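Local coordinates for protein dipeptide Epimerase (Enterococcus faecalis V583, PDB 3JVA) that belongs to the mandelate racemase/muconate lactonizing enzyme family of the enolase superfamily and holds a magnesium ion in its barrel domain, at residues A175-V180 and I184-D189. Sequence-based numbering, arbitrary orientation.
Sequences AIREAV and IKLRLD. With MG (magnesium ion), chain O.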
loop_
_atom_site.group_PDB
_atom_site.type_symbol
_atom_site.label_atom_id
_atom_site.label_comp_id
_atom_site.label_asym_id
_atom_site.label_seq_id
_atom_site.Cartn_x
_atom_site.Cartn_y
_atom_site.Cartn_z
ATOM N N ALA B 175 -7.604 -41.230 18.631
ATOM C CA ALA B 175 -7.303 -42.211 19.672
ATOM C C ALA B 175 -6.831 -41.540 20.958
ATOM O O ALA B 175 -7.272 -41.881 22.056
ATOM C CB ALA B 175 -6.243 -43.188 19.172
ATOM N N ILE B 176 -5.928 -40.580 20.822
ATOM C CA ILE B 176 -5.412 -39.881 21.988
ATOM C C ILE B 176 -6.521 -39.138 22.722
ATOM O O ILE B 176 -6.673 -39.284 23.938
ATOM C CB ILE B 176 -4.299 -38.889 21.577
ATOM C CG1 ILE B 176 -3.107 -39.672 21.016
ATOM C CG2 ILE B 176 -3.881 -38.046 22.768
ATOM C CD1 ILE B 176 -2.004 -38.804 20.429
ATOM N N ARG B 177 -7.305 -38.355 21.986
ATOM C CA ARG B 177 -8.388 -37.592 22.593
ATOM C C ARG B 177 -9.378 -38.476 23.343
ATOM O O ARG B 177 -9.734 -38.187 24.484
ATOM C CB ARG B 177 -9.135 -36.769 21.535
ATOM C CG ARG B 177 -10.297 -35.956 22.100
ATOM C CD ARG B 177 -9.829 -35.010 23.197
ATOM N NE ARG B 177 -9.104 -33.859 22.667
ATOM C CZ ARG B 177 -8.288 -33.096 23.387
ATOM N NH1 ARG B 177 -8.083 -33.368 24.669
ATOM N NH2 ARG B 177 -7.695 -32.045 22.834
ATOM N N GLU B 178 -9.824 -39.552 22.705
ATOM C CA GLU B 178 -10.785 -40.444 23.345
ATOM C C GLU B 178 -10.189 -41.128 24.566
ATOM O O GLU B 178 -10.901 -41.444 25.517
ATOM C CB GLU B 178 -11.286 -41.494 22.349
ATOM C CG GLU B 178 -10.188 -42.239 21.615
ATOM C CD GLU B 178 -10.729 -43.136 20.515
ATOM O OE1 GLU B 178 -11.546 -42.646 19.702
ATOM O OE2 GLU B 178 -10.335 -44.324 20.458
ATOM N N ALA B 179 -8.877 -41.340 24.547
ATOM C CA ALA B 179 -8.215 -41.997 25.662
ATOM C C ALA B 179 -8.077 -41.116 26.899
ATOM O O ALA B 179 -8.303 -41.579 28.018
ATOM C CB ALA B 179 -6.842 -42.500 25.229
ATOM N N VAL B 180 -7.727 -39.845 26.710
ATOM C CA VAL B 180 -7.525 -38.952 27.848
ATOM C C VAL B 180 -8.587 -37.885 28.121
ATOM O O VAL B 180 -8.523 -37.196 29.132
ATOM C CB VAL B 180 -6.152 -38.249 27.739
ATOM C CG1 VAL B 180 -5.055 -39.292 27.520
ATOM C CG2 VAL B 180 -6.174 -37.241 26.596
ATOM N N ILE B 184 -7.340 -32.271 28.524
ATOM C CA ILE B 184 -5.912 -32.322 28.221
ATOM C C ILE B 184 -5.669 -31.541 26.932
ATOM O O ILE B 184 -6.367 -31.735 25.935
ATOM C CB ILE B 184 -5.425 -33.784 28.030
ATOM C CG1 ILE B 184 -5.657 -34.589 29.313
ATOM C CG2 ILE B 184 -3.943 -33.803 27.662
ATOM C CD1 ILE B 184 -4.934 -34.047 30.534
ATOM N N LYS B 185 -4.687 -30.646 26.957
ATOM C CA LYS B 185 -4.378 -29.851 25.778
ATOM C C LYS B 185 -3.541 -30.641 24.790
ATOM O O LYS B 185 -2.630 -31.382 25.175
ATOM C CB LYS B 185 -3.655 -28.561 26.183
ATOM C CG LYS B 185 -4.574 -27.549 26.859
ATOM C CD LYS B 185 -3.819 -26.324 27.361
ATOM C CE LYS B 185 -2.872 -26.682 28.496
ATOM N NZ LYS B 185 -2.230 -25.473 29.088
ATOM N N LEU B 186 -3.865 -30.494 23.511
ATOM C CA LEU B 186 -3.144 -31.195 22.459
ATOM C C LEU B 186 -2.507 -30.198 21.508
ATOM O O LEU B 186 -3.203 -29.411 20.869
ATOM C CB LEU B 186 -4.092 -32.110 21.677
ATOM C CG LEU B 186 -4.676 -33.313 22.421
ATOM C CD1 LEU B 186 -5.653 -34.048 21.512
ATOM C CD2 LEU B 186 -3.550 -34.246 22.848
ATOM N N ARG B 187 -1.178 -30.223 21.442
ATOM C CA ARG B 187 -0.417 -29.342 20.555
ATOM C C ARG B 187 0.097 -30.163 19.392
ATOM O O ARG B 187 0.724 -31.204 19.595
ATOM C CB ARG B 187 0.791 -28.748 21.280
ATOM C CG ARG B 187 0.436 -27.803 22.371
ATOM C CD ARG B 187 1.659 -27.299 23.114
ATOM N NE ARG B 187 1.233 -26.392 24.170
ATOM C CZ ARG B 187 1.936 -26.117 25.257
ATOM N NH1 ARG B 187 3.122 -26.681 25.450
ATOM N NH2 ARG B 187 1.439 -25.288 26.162
ATOM N N LEU B 188 -0.139 -29.688 18.175
ATOM C CA LEU B 188 0.323 -30.411 17.005
ATOM C C LEU B 188 1.456 -29.653 16.334
ATOM O O LEU B 188 1.480 -28.425 16.345
ATOM C CB LEU B 188 -0.819 -30.584 16.002
ATOM C CG LEU B 188 -2.140 -31.103 16.572
ATOM C CD1 LEU B 188 -3.100 -31.367 15.426
ATOM C CD2 LEU B 188 -1.898 -32.372 17.390
ATOM N N ASP B 189 2.409 -30.390 15.777
ATOM C CA ASP B 189 3.503 -29.760 15.052
ATOM C C ASP B 189 3.426 -30.338 13.652
ATOM O O ASP B 189 3.710 -31.519 13.455
ATOM C CB ASP B 189 4.861 -30.095 15.671
ATOM C CG ASP B 189 5.969 -29.229 15.112
ATOM O OD1 ASP B 189 5.885 -28.877 13.915
ATOM O OD2 ASP B 189 6.914 -28.901 15.862
HETATM MG MG MG O . 8.263 -27.321 15.843
HETATM O O HOH W 1 -6.493 -29.035 23.155
HETATM O O HOH W 2 7.603 -26.817 13.944
HETATM O O HOH W 3 9.716 -28.450 14.933
HETATM O O HOH W 4 9.164 -28.136 17.615
#
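In Arg177 the first torsion sets CG opposite the backbone N (chi1 179°), and bends at chi2 and chi3 then fold the chain back toward Ile184, just before strand 185-189, and Leu186 within it. The guanidinium meets the carbonyl of Ile184 with one edge: NH1 lies 2.7 Å from Ile184 O, and the N-H...O angle of 173° makes this bond nearly straight. Ile184 O sits almost exactly in the guanidinium plane, and NH1 in turn lies in the carbonyl plane; NH2 adds only a weak, bent bond to the same oxygen. Over one face of the group comes Leu186, whose CD1 is 3.2 Å from Arg177 NH2, offset toward the rim. Further bonds, from NE to Tyr209 O, NH1 to Gly181 O and NH2 to Gln210 O, restrict rotation of this buried cation and tie it to the turn after its own helix and to the loop that leads into strand 213-215. A water accepts from Leu186 N at 3.0 Å and, weakly, from Arg177 NH2.

Leu186 CD2 meets Ile176 CG2 at 3.8 Å, while Val180 CG2 rests against Ile184 CB, also at 3.8 Å, the two side chains crossing at about a right angle. Helix 140-152 touches Ile176 and Val180 through Ala147.

At the far end of the strand, Asp189 OD2 binds magnesium at 2.1 Å, with Glu215 and Asp240 as the other protein ligands. Helix 166-180 and strand 185-189 follow strand 157-161 in a beta-alpha-beta unit, characteristic of the enolase-superfamily barrel, whose metal ligands sit at or near the C-terminal strand ends.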